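Local coordinates for bifunctional protein PutA (Bdellovibrio bacteriovorus, PDB 5UR2) that probably carries out both oxidations of proline catabolism, converting L-proline to L-glutamate with a flavin-dependent proline dehydrogenase and an NAD+-dependent aldehyde dehydrogenase, at residues B[194-199]-B[401-406]; B[140-145]-B[167-172]; B[223-228]-B[234-239]. One frame throughout, in Å; residues are numbered along the deposited sequence.

In the fold
All three contacts belong to the eight-stranded proline dehydrogenase barrel. Strand 138-144 of interaction 2 lies between the two strands of interaction 1, and the centres of interactions 1 and 2 are about 8 Å apart; Thr141 OG1 meets Asn194 OD1 at 2.6 Å. Strand 235-238 of interaction 3 pairs with the other side of 194-197, with Asn237 N probably hydrogen-bonded to Val195 O at 2.8 Å. Interaction 3 is centred about 11 Å from both others. Interaction 1 faces the barrel interior and holds the modified flavin directly, whereas interactions 2 and 3 pack helices outside the wall. Interaction 3 still reaches the ligand through Asp239, but the Phe140 side chain of interaction 2 stays about 10 Å from it.

Interaction 1: B[194-199]-B[401-406]; sequences NVSVKM and REYAPV. With P5F (N-propargylglycine-modified flavin adenine dinucleotide), chain F.
Lys198 and Tyr403 meet beside the flavin inside the (βα)8 barrel of the proline dehydrogenase domain, where strands 194-197 and 400-406 flank strand 138-144 and touch each other through side chains alone. The one covalent link joins Lys198 NZ to C23 of P5F at 1.4 Å. The three-carbon bridge left by N-propargylglycine thereby ties the lysine to flavin N5 and holds its end beside the N5 edge of the isoalloxazine.

Polar and flat groups meet at the N-terminal ends of the two strands. Asn194 ND2 sits over one face of the Arg401 guanidinium, 3.5 Å above its plane and offset toward the rim, with amide and guanidinium planes turned 31° apart. Each group has its stronger polar partners beyond this pair: Asn194 OD1 bonds to Thr141 OG1, while Arg401 NH1 bonds to Phe140 O and NE forms a salt bridge with Glu378.

Tyr403 adds an apolar contact to the flavin. With CG anti to its backbone N (chi1 -171°), the side chain lies beside the dimethylbenzene end, CB 3.5 Å from P5F C7M. Its hydroxyl oxygen OH accepts a hydrogen bond from Lys198 NZ at 3.2 Å, with a bent N-H...O angle of 145°.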
# COMPACT_ATOMS: atom_id res chain seq x y z
N ASN B 194 -15.14 -60.11 13.44
CA ASN B 194 -14.96 -59.21 12.31
C ASN B 194 -14.08 -58.07 12.79
O ASN B 194 -14.41 -57.42 13.79
CB ASN B 194 -16.33 -58.71 11.82
CG ASN B 194 -16.27 -57.90 10.52
OD1 ASN B 194 -15.50 -56.94 10.41
ND2 ASN B 194 -17.11 -58.27 9.55
N VAL B 195 -12.94 -57.84 12.13
CA VAL B 195 -12.06 -56.76 12.53
C VAL B 195 -11.84 -55.83 11.34
O VAL B 195 -11.85 -56.25 10.18
CB VAL B 195 -10.70 -57.24 13.12
CG1 VAL B 195 -10.93 -58.29 14.21
CG2 VAL B 195 -9.74 -57.73 12.04
N SER B 196 -11.68 -54.54 11.65
CA SER B 196 -11.42 -53.50 10.67
C SER B 196 -10.02 -52.96 10.89
O SER B 196 -9.61 -52.73 12.03
CB SER B 196 -12.43 -52.35 10.77
OG SER B 196 -13.72 -52.79 10.39
N VAL B 197 -9.31 -52.73 9.78
CA VAL B 197 -7.91 -52.35 9.75
C VAL B 197 -7.69 -51.03 9.00
O VAL B 197 -8.24 -50.85 7.91
CB VAL B 197 -7.07 -53.47 9.11
CG1 VAL B 197 -5.59 -53.09 9.08
CG2 VAL B 197 -7.26 -54.78 9.86
N LYS B 198 -6.87 -50.15 9.57
CA LYS B 198 -6.54 -48.87 8.93
C LYS B 198 -5.20 -49.06 8.26
O LYS B 198 -4.18 -49.37 8.93
CB LYS B 198 -6.54 -47.71 9.94
CG LYS B 198 -7.60 -46.62 9.87
CD LYS B 198 -8.97 -46.78 10.51
CE LYS B 198 -10.13 -46.00 9.90
NZ LYS B 198 -11.48 -46.17 10.43
N MET B 199 -5.16 -48.91 6.94
CA MET B 199 -3.97 -49.25 6.18
C MET B 199 -2.74 -48.41 6.56
O MET B 199 -1.67 -48.96 6.81
CB MET B 199 -4.22 -49.09 4.67
CG MET B 199 -3.06 -49.64 3.81
SD MET B 199 -3.22 -49.35 2.05
CE MET B 199 -3.06 -47.55 1.97
N ARG B 401 -24.68 -54.63 12.21
CA ARG B 401 -23.31 -54.73 12.71
C ARG B 401 -22.88 -53.38 13.24
O ARG B 401 -22.97 -52.37 12.54
CB ARG B 401 -22.36 -55.19 11.60
CG ARG B 401 -20.92 -55.36 12.07
CD ARG B 401 -19.99 -55.90 10.95
NE ARG B 401 -20.58 -57.04 10.27
CZ ARG B 401 -20.50 -58.29 10.71
NH1 ARG B 401 -19.85 -58.56 11.83
NH2 ARG B 401 -21.07 -59.27 10.02
N GLU B 402 -22.40 -53.35 14.49
CA GLU B 402 -21.94 -52.12 15.12
C GLU B 402 -20.44 -51.97 14.95
O GLU B 402 -19.68 -52.88 15.31
CB GLU B 402 -22.29 -52.09 16.60
CG GLU B 402 -23.72 -51.77 16.94
CD GLU B 402 -23.90 -51.53 18.42
OE1 GLU B 402 -23.73 -52.52 19.17
OE2 GLU B 402 -24.22 -50.40 18.84
N TYR B 403 -20.03 -50.82 14.43
CA TYR B 403 -18.63 -50.44 14.44
C TYR B 403 -18.17 -50.23 15.88
O TYR B 403 -18.72 -49.39 16.60
CB TYR B 403 -18.45 -49.17 13.62
CG TYR B 403 -17.01 -48.80 13.37
CD1 TYR B 403 -16.27 -49.46 12.40
CD2 TYR B 403 -16.41 -47.79 14.11
CE1 TYR B 403 -14.94 -49.12 12.17
CE2 TYR B 403 -15.09 -47.44 13.90
CZ TYR B 403 -14.35 -48.10 12.92
OH TYR B 403 -13.03 -47.75 12.72
N ALA B 404 -17.16 -50.99 16.30
CA ALA B 404 -16.81 -51.11 17.71
C ALA B 404 -15.40 -50.58 17.95
O ALA B 404 -14.42 -51.34 17.88
CB ALA B 404 -16.93 -52.57 18.16
N PRO B 405 -15.25 -49.29 18.23
CA PRO B 405 -13.91 -48.76 18.49
C PRO B 405 -13.41 -49.23 19.84
O PRO B 405 -14.16 -49.33 20.82
CB PRO B 405 -14.11 -47.24 18.47
CG PRO B 405 -15.52 -47.02 17.96
CD PRO B 405 -16.28 -48.25 18.34
N VAL B 406 -12.11 -49.51 19.88
CA VAL B 406 -11.37 -49.91 21.07
C VAL B 406 -10.12 -49.04 21.12
O VAL B 406 -9.42 -48.92 20.11
CB VAL B 406 -10.98 -51.40 21.01
CG1 VAL B 406 -10.24 -51.80 22.26
CG2 VAL B 406 -12.20 -52.28 20.80
PA P5F F . -25.96 -38.61 6.60
O1A P5F F . -27.17 -39.11 5.74
O2A P5F F . -26.18 -37.47 7.46
O5B P5F F . -24.77 -38.15 5.81
C5B P5F F . -23.72 -37.33 6.31
C4B P5F F . -22.55 -37.38 5.32
O4B P5F F . -22.79 -36.66 4.13
C3B P5F F . -21.23 -36.86 5.80
O3B P5F F . -20.58 -37.75 6.62
C2B P5F F . -20.50 -36.62 4.54
O2B P5F F . -19.98 -37.82 4.08
C1B P5F F . -21.58 -36.18 3.61
N9A P5F F . -21.69 -34.75 3.48
C8A P5F F . -21.91 -33.81 4.48
N7A P5F F . -21.98 -32.60 3.91
C5A P5F F . -21.82 -32.70 2.53
C6A P5F F . -21.77 -31.80 1.47
N6A P5F F . -21.94 -30.39 1.70
N1A P5F F . -21.57 -32.23 0.21
C2A P5F F . -21.41 -33.54 -0.05
N3A P5F F . -21.42 -34.45 0.97
C4A P5F F . -21.62 -34.08 2.24
N1 P5F F . -16.14 -43.09 6.63
C2 P5F F . -14.97 -43.18 5.80
O2 P5F F . -14.67 -42.12 4.98
N3 P5F F . -14.13 -44.35 5.82
C4 P5F F . -14.42 -45.46 6.65
O4 P5F F . -13.56 -46.57 6.61
C4X P5F F . -15.65 -45.37 7.53
N5 P5F F . -15.97 -46.40 8.52
C5X P5F F . -17.37 -46.44 8.99
C6 P5F F . -17.93 -47.71 9.53
C7 P5F F . -19.30 -47.77 9.90
C7M P5F F . -19.86 -49.07 10.45
C8 P5F F . -20.14 -46.63 9.76
C8M P5F F . -21.60 -46.67 10.13
C9 P5F F . -19.62 -45.43 9.24
C9A P5F F . -18.18 -45.35 8.85
N10 P5F F . -17.64 -44.10 8.30
C10 P5F F . -16.45 -44.22 7.50
C1' P5F F . -18.37 -42.81 8.37
C2' P5F F . -19.41 -42.66 7.26
O2' P5F F . -18.75 -42.54 6.05
C3' P5F F . -20.37 -41.48 7.43
O3' P5F F . -19.64 -40.31 7.41
C4' P5F F . -21.18 -41.49 8.72
O4' P5F F . -21.35 -42.82 9.09
C5' P5F F . -22.50 -40.70 8.67
O5' P5F F . -23.21 -40.84 7.46
P P5F F . -24.82 -41.01 7.32
O1P P5F F . -25.37 -41.80 6.07
O2P P5F F . -25.16 -41.57 8.75
O3P P5F F . -25.37 -39.50 7.64
C21 P5F F . -13.91 -45.87 10.05
C22 P5F F . -14.94 -46.25 9.27
C23 P5F F . -12.46 -45.91 9.53

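Interaction 2: B[140-145]-B[167-172]; sequences FTVDIL and TWLAKD
Leu169 CD1 is the single methyl through which helix 167-172 touches strand 140-145, and it reaches two side chains at once. On the valine side the approach is tip to tip: Val142 CG2 and Leu169 CD1 are 3.9 Å apart. On the aromatic side the same methyl comes obliquely to the ring, with Phe140 CE1 also 3.9 Å from Leu169 CD1. Phe140 CG lies between its own backbone N and carbonyl carbon (chi1 65°), which turns the ring forward along the strand, toward Val142, whose backbone N lies at its edge, in its plane. Leu169 departs from the staggered positions (chi1 -113°), which may reflect some strain.

The contact belongs to the first strand and the following helix of the (βα)8 barrel: strand 138-144 leads into helix 152-173, and Phe140 and Val142 project from the outer surface of the wall. Leu130 of helix 123-135 packs on both residues, and Leu169 also touches Val193.

No hydrogen bond crosses between the segments. Within the helix, Lys171 N bonds to Thr167 O and Asp172 N to Trp168 O, each bond 3.0 Å long. Farther along, Asp172 OD2 receives both a salt bridge from Lys131 NZ and a hydrogen bond from Trp176 NE1.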
# COMPACT_ATOMS: atom_id res chain seq x y z
N PHE B 140 -20.74 -57.09 15.31
CA PHE B 140 -19.78 -56.02 15.53
C PHE B 140 -18.67 -56.13 14.50
O PHE B 140 -18.47 -57.17 13.88
CB PHE B 140 -19.19 -56.10 16.95
CG PHE B 140 -18.37 -57.35 17.20
CD1 PHE B 140 -17.01 -57.40 16.83
CD2 PHE B 140 -18.94 -58.48 17.78
CE1 PHE B 140 -16.26 -58.55 17.05
CE2 PHE B 140 -18.19 -59.63 18.00
CZ PHE B 140 -16.86 -59.67 17.65
N THR B 141 -17.91 -55.04 14.36
CA THR B 141 -16.60 -55.09 13.75
C THR B 141 -15.68 -54.27 14.64
O THR B 141 -16.03 -53.14 15.00
CB THR B 141 -16.59 -54.58 12.30
OG1 THR B 141 -15.27 -54.72 11.75
CG2 THR B 141 -17.03 -53.11 12.19
N VAL B 142 -14.55 -54.88 15.08
CA VAL B 142 -13.66 -54.24 16.04
C VAL B 142 -12.58 -53.44 15.32
O VAL B 142 -11.97 -53.92 14.35
CB VAL B 142 -13.04 -55.27 17.00
CG1 VAL B 142 -12.01 -54.60 17.87
CG2 VAL B 142 -14.11 -55.88 17.88
N ASP B 143 -12.33 -52.22 15.80
CA ASP B 143 -11.27 -51.38 15.25
C ASP B 143 -10.43 -50.82 16.38
O ASP B 143 -10.97 -50.33 17.38
CB ASP B 143 -11.83 -50.25 14.39
CG ASP B 143 -10.74 -49.34 13.83
OD1 ASP B 143 -10.04 -49.75 12.88
OD2 ASP B 143 -10.57 -48.23 14.37
N ILE B 144 -9.11 -50.90 16.23
CA ILE B 144 -8.19 -50.41 17.25
C ILE B 144 -7.84 -48.96 16.93
O ILE B 144 -7.13 -48.67 15.97
CB ILE B 144 -6.93 -51.27 17.32
CG1 ILE B 144 -7.32 -52.72 17.59
CG2 ILE B 144 -6.00 -50.78 18.43
CD1 ILE B 144 -6.19 -53.70 17.46
N LEU B 145 -8.32 -48.04 17.77
CA LEU B 145 -7.96 -46.64 17.66
C LEU B 145 -6.49 -46.44 18.00
O LEU B 145 -5.91 -47.17 18.81
CB LEU B 145 -8.80 -45.79 18.61
CG LEU B 145 -10.30 -45.88 18.44
CD1 LEU B 145 -10.99 -45.41 19.70
CD2 LEU B 145 -10.71 -45.05 17.24
N THR B 167 -6.24 -63.30 17.04
CA THR B 167 -6.06 -64.61 17.67
C THR B 167 -6.93 -64.73 18.92
O THR B 167 -7.64 -65.72 19.11
CB THR B 167 -4.58 -64.83 18.01
OG1 THR B 167 -3.80 -64.83 16.81
CG2 THR B 167 -4.37 -66.19 18.72
N TRP B 168 -6.92 -63.69 19.75
CA TRP B 168 -7.62 -63.75 21.03
C TRP B 168 -9.14 -63.71 20.87
O TRP B 168 -9.86 -64.42 21.59
CB TRP B 168 -7.11 -62.60 21.90
CG TRP B 168 -7.86 -62.37 23.13
CD1 TRP B 168 -7.67 -62.98 24.33
CD2 TRP B 168 -8.93 -61.44 23.31
NE1 TRP B 168 -8.56 -62.49 25.25
CE2 TRP B 168 -9.35 -61.54 24.65
CE3 TRP B 168 -9.57 -60.52 22.46
CZ2 TRP B 168 -10.39 -60.77 25.17
CZ3 TRP B 168 -10.60 -59.75 22.98
CH2 TRP B 168 -11.00 -59.88 24.32
N LEU B 169 -9.66 -62.87 19.96
CA LEU B 169 -11.12 -62.82 19.76
C LEU B 169 -11.64 -64.10 19.10
O LEU B 169 -12.71 -64.61 19.47
CB LEU B 169 -11.51 -61.60 18.93
CG LEU B 169 -12.33 -60.55 19.67
CD1 LEU B 169 -12.81 -59.46 18.71
CD2 LEU B 169 -13.51 -61.21 20.36
N ALA B 170 -10.92 -64.62 18.10
CA ALA B 170 -11.32 -65.90 17.52
C ALA B 170 -11.35 -66.99 18.58
O ALA B 170 -12.29 -67.80 18.63
CB ALA B 170 -10.39 -66.29 16.37
N LYS B 171 -10.36 -67.00 19.47
CA LYS B 171 -10.29 -68.01 20.52
C LYS B 171 -11.49 -67.92 21.46
O LYS B 171 -12.11 -68.93 21.78
CB LYS B 171 -8.98 -67.87 21.30
CG LYS B 171 -8.82 -68.90 22.45
CD LYS B 171 -8.92 -70.35 21.96
CE LYS B 171 -7.82 -70.71 20.97
NZ LYS B 171 -8.02 -72.07 20.38
N ASP B 172 -11.83 -66.71 21.91
CA ASP B 172 -12.99 -66.58 22.79
C ASP B 172 -14.29 -66.94 22.06
O ASP B 172 -15.19 -67.54 22.65
CB ASP B 172 -13.06 -65.17 23.37
CG ASP B 172 -13.99 -65.08 24.57
OD1 ASP B 172 -13.55 -65.43 25.69
OD2 ASP B 172 -15.15 -64.65 24.41

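Interaction 3: B[223-228]-B[234-239]; sequences RPVFRL and VFVNLD. With P5F (N-propargylglycine-modified flavin adenine dinucleotide), chain F.
Arg227 N donates to Arg223 O at 2.8 Å, closing the helical turn that presents Val225 and Phe226 to Val236. The following bond, from Leu228 N to Pro224 O, is 2.9 Å long. Across the segments, apolar side chains meet without a hydrogen bond. Phe226 does most of the work: its CE1 lies 3.6 Å from Val236 CG1, and the methyl approaches the ring obliquely. Because Phe226 CG is placed beside its backbone N and anti to the carbonyl carbon (chi1 -85°), the ring extends along the strand far enough for Leu238 CB to come near its edge, 4.5 Å from Phe226 CZ. Val225 CG1 makes a looser contact with the same methyl, Val236 CG1. Phe268 of the next strand stacks on the Phe226 ring.

At the far end of segment 234-239 the environment becomes polar. Asp239 OD2 is 3.2 Å from P5F C23, and OD1 forms a salt bridge with Arg300, which would help to hold the carboxylate beside the ligand. Helix 223-228 and strand 235-238 run roughly antiparallel, at 149° with their axes 8.7 Å apart, as expected for a helix and the strand it leads into within a β-α-β unit of a TIM barrel.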
# COMPACT_ATOMS: atom_id res chain seq x y z
N ARG B 223 -0.51 -58.48 4.66
CA ARG B 223 -0.62 -59.91 4.36
C ARG B 223 -0.72 -60.79 5.60
O ARG B 223 -1.62 -61.64 5.65
CB ARG B 223 0.56 -60.33 3.47
CG ARG B 223 0.46 -61.77 2.94
CD ARG B 223 1.56 -62.08 1.91
NE ARG B 223 1.41 -61.31 0.68
CZ ARG B 223 2.17 -60.27 0.33
NH1 ARG B 223 3.15 -59.83 1.12
NH2 ARG B 223 1.94 -59.67 -0.83
N PRO B 224 0.13 -60.65 6.64
CA PRO B 224 -0.03 -61.54 7.81
C PRO B 224 -1.35 -61.35 8.54
O PRO B 224 -1.86 -62.31 9.13
CB PRO B 224 1.16 -61.17 8.71
CG PRO B 224 2.07 -60.34 7.85
CD PRO B 224 1.23 -59.69 6.82
N VAL B 225 -1.90 -60.12 8.54
CA VAL B 225 -3.19 -59.88 9.19
C VAL B 225 -4.30 -60.57 8.40
O VAL B 225 -5.17 -61.24 8.97
CB VAL B 225 -3.48 -58.38 9.33
CG1 VAL B 225 -4.81 -58.17 10.05
CG2 VAL B 225 -2.36 -57.67 10.04
N PHE B 226 -4.31 -60.38 7.08
CA PHE B 226 -5.28 -61.08 6.25
C PHE B 226 -5.11 -62.59 6.37
O PHE B 226 -6.10 -63.32 6.42
CB PHE B 226 -5.15 -60.66 4.79
CG PHE B 226 -5.92 -59.42 4.45
CD1 PHE B 226 -5.91 -58.32 5.29
CD2 PHE B 226 -6.68 -59.36 3.29
CE1 PHE B 226 -6.63 -57.17 4.98
CE2 PHE B 226 -7.40 -58.21 2.97
CZ PHE B 226 -7.37 -57.12 3.81
N ARG B 227 -3.87 -63.07 6.46
CA ARG B 227 -3.65 -64.51 6.54
C ARG B 227 -4.17 -65.07 7.86
O ARG B 227 -4.91 -66.06 7.87
CB ARG B 227 -2.16 -64.84 6.37
CG ARG B 227 -1.87 -66.33 6.58
CD ARG B 227 -0.39 -66.68 6.47
NE ARG B 227 0.16 -66.34 5.16
CZ ARG B 227 1.18 -65.51 4.96
NH1 ARG B 227 1.77 -64.92 6.00
NH2 ARG B 227 1.61 -65.27 3.73
N LEU B 228 -3.80 -64.44 8.98
CA LEU B 228 -4.28 -64.91 10.27
C LEU B 228 -5.80 -64.89 10.35
O LEU B 228 -6.41 -65.83 10.86
CB LEU B 228 -3.66 -64.07 11.39
CG LEU B 228 -4.11 -64.46 12.80
CD1 LEU B 228 -3.64 -65.88 13.09
CD2 LEU B 228 -3.53 -63.50 13.83
N VAL B 234 -12.00 -65.46 10.52
CA VAL B 234 -12.31 -64.10 10.93
C VAL B 234 -12.53 -63.26 9.68
O VAL B 234 -11.86 -63.44 8.66
CB VAL B 234 -11.17 -63.56 11.81
CG1 VAL B 234 -11.23 -62.05 11.97
CG2 VAL B 234 -11.21 -64.26 13.18
N PHE B 235 -13.51 -62.36 9.75
CA PHE B 235 -13.72 -61.36 8.71
C PHE B 235 -12.74 -60.21 8.91
O PHE B 235 -12.64 -59.66 10.01
CB PHE B 235 -15.16 -60.85 8.74
CG PHE B 235 -15.57 -60.10 7.50
CD1 PHE B 235 -15.07 -58.83 7.24
CD2 PHE B 235 -16.46 -60.67 6.59
CE1 PHE B 235 -15.44 -58.13 6.09
CE2 PHE B 235 -16.82 -59.99 5.44
CZ PHE B 235 -16.32 -58.70 5.19
N VAL B 236 -12.02 -59.85 7.85
CA VAL B 236 -11.08 -58.73 7.89
C VAL B 236 -11.52 -57.68 6.89
O VAL B 236 -11.61 -57.96 5.68
CB VAL B 236 -9.64 -59.18 7.62
CG1 VAL B 236 -8.69 -58.00 7.84
CG2 VAL B 236 -9.27 -60.32 8.54
N ASN B 237 -11.80 -56.48 7.39
CA ASN B 237 -12.24 -55.36 6.59
C ASN B 237 -11.15 -54.30 6.55
O ASN B 237 -10.60 -53.93 7.60
CB ASN B 237 -13.54 -54.77 7.15
CG ASN B 237 -14.22 -53.85 6.16
OD1 ASN B 237 -13.84 -52.69 6.01
ND2 ASN B 237 -15.24 -54.37 5.47
N LEU B 238 -10.83 -53.81 5.36
CA LEU B 238 -9.85 -52.75 5.18
C LEU B 238 -10.62 -51.44 5.10
O LEU B 238 -11.47 -51.29 4.20
CB LEU B 238 -9.00 -52.97 3.93
CG LEU B 238 -7.81 -52.02 3.73
CD1 LEU B 238 -6.85 -52.13 4.92
CD2 LEU B 238 -7.08 -52.27 2.42
N ASP B 239 -10.38 -50.53 6.05
CA ASP B 239 -11.06 -49.24 6.02
C ASP B 239 -10.53 -48.38 4.88
O ASP B 239 -9.51 -48.68 4.24
CB ASP B 239 -10.93 -48.51 7.37
CG ASP B 239 -11.79 -49.13 8.48
OD1 ASP B 239 -12.79 -49.82 8.17
OD2 ASP B 239 -11.49 -48.92 9.67
PA P5F F . -25.96 -38.61 6.60
O1A P5F F . -27.17 -39.11 5.74
O2A P5F F . -26.18 -37.47 7.46
O5B P5F F . -24.77 -38.15 5.81
C5B P5F F . -23.72 -37.33 6.31
C4B P5F F . -22.55 -37.38 5.32
O4B P5F F . -22.79 -36.66 4.13
C3B P5F F . -21.23 -36.86 5.80
O3B P5F F . -20.58 -37.75 6.62
C2B P5F F . -20.50 -36.62 4.54
O2B P5F F . -19.98 -37.82 4.08
C1B P5F F . -21.58 -36.18 3.61
N9A P5F F . -21.69 -34.75 3.48
C8A P5F F . -21.91 -33.81 4.48
N7A P5F F . -21.98 -32.60 3.91
C5A P5F F . -21.82 -32.70 2.53
C6A P5F F . -21.77 -31.80 1.47
N6A P5F F . -21.94 -30.39 1.70
N1A P5F F . -21.57 -32.23 0.21
C2A P5F F . -21.41 -33.54 -0.05
N3A P5F F . -21.42 -34.45 0.97
C4A P5F F . -21.62 -34.08 2.24
N1 P5F F . -16.14 -43.09 6.63
C2 P5F F . -14.97 -43.18 5.80
O2 P5F F . -14.67 -42.12 4.98
N3 P5F F . -14.13 -44.35 5.82
C4 P5F F . -14.42 -45.46 6.65
O4 P5F F . -13.56 -46.57 6.61
C4X P5F F . -15.65 -45.37 7.53
N5 P5F F . -15.97 -46.40 8.52
C5X P5F F . -17.37 -46.44 8.99
C6 P5F F . -17.93 -47.71 9.53
C7 P5F F . -19.30 -47.77 9.90
C7M P5F F . -19.86 -49.07 10.45
C8 P5F F . -20.14 -46.63 9.76
C8M P5F F . -21.60 -46.67 10.13
C9 P5F F . -19.62 -45.43 9.24
C9A P5F F . -18.18 -45.35 8.85
N10 P5F F . -17.64 -44.10 8.30
C10 P5F F . -16.45 -44.22 7.50
C1' P5F F . -18.37 -42.81 8.37
C2' P5F F . -19.41 -42.66 7.26
O2' P5F F . -18.75 -42.54 6.05
C3' P5F F . -20.37 -41.48 7.43
O3' P5F F . -19.64 -40.31 7.41
C4' P5F F . -21.18 -41.49 8.72
O4' P5F F . -21.35 -42.82 9.09
C5' P5F F . -22.50 -40.70 8.67
O5' P5F F . -23.21 -40.84 7.46
P P5F F . -24.82 -41.01 7.32
O1P P5F F . -25.37 -41.80 6.07
O2P P5F F . -25.16 -41.57 8.75
O3P P5F F . -25.37 -39.50 7.64
C21 P5F F . -13.91 -45.87 10.05
C22 P5F F . -14.94 -46.25 9.27
C23 P5F F . -12.46 -45.91 9.53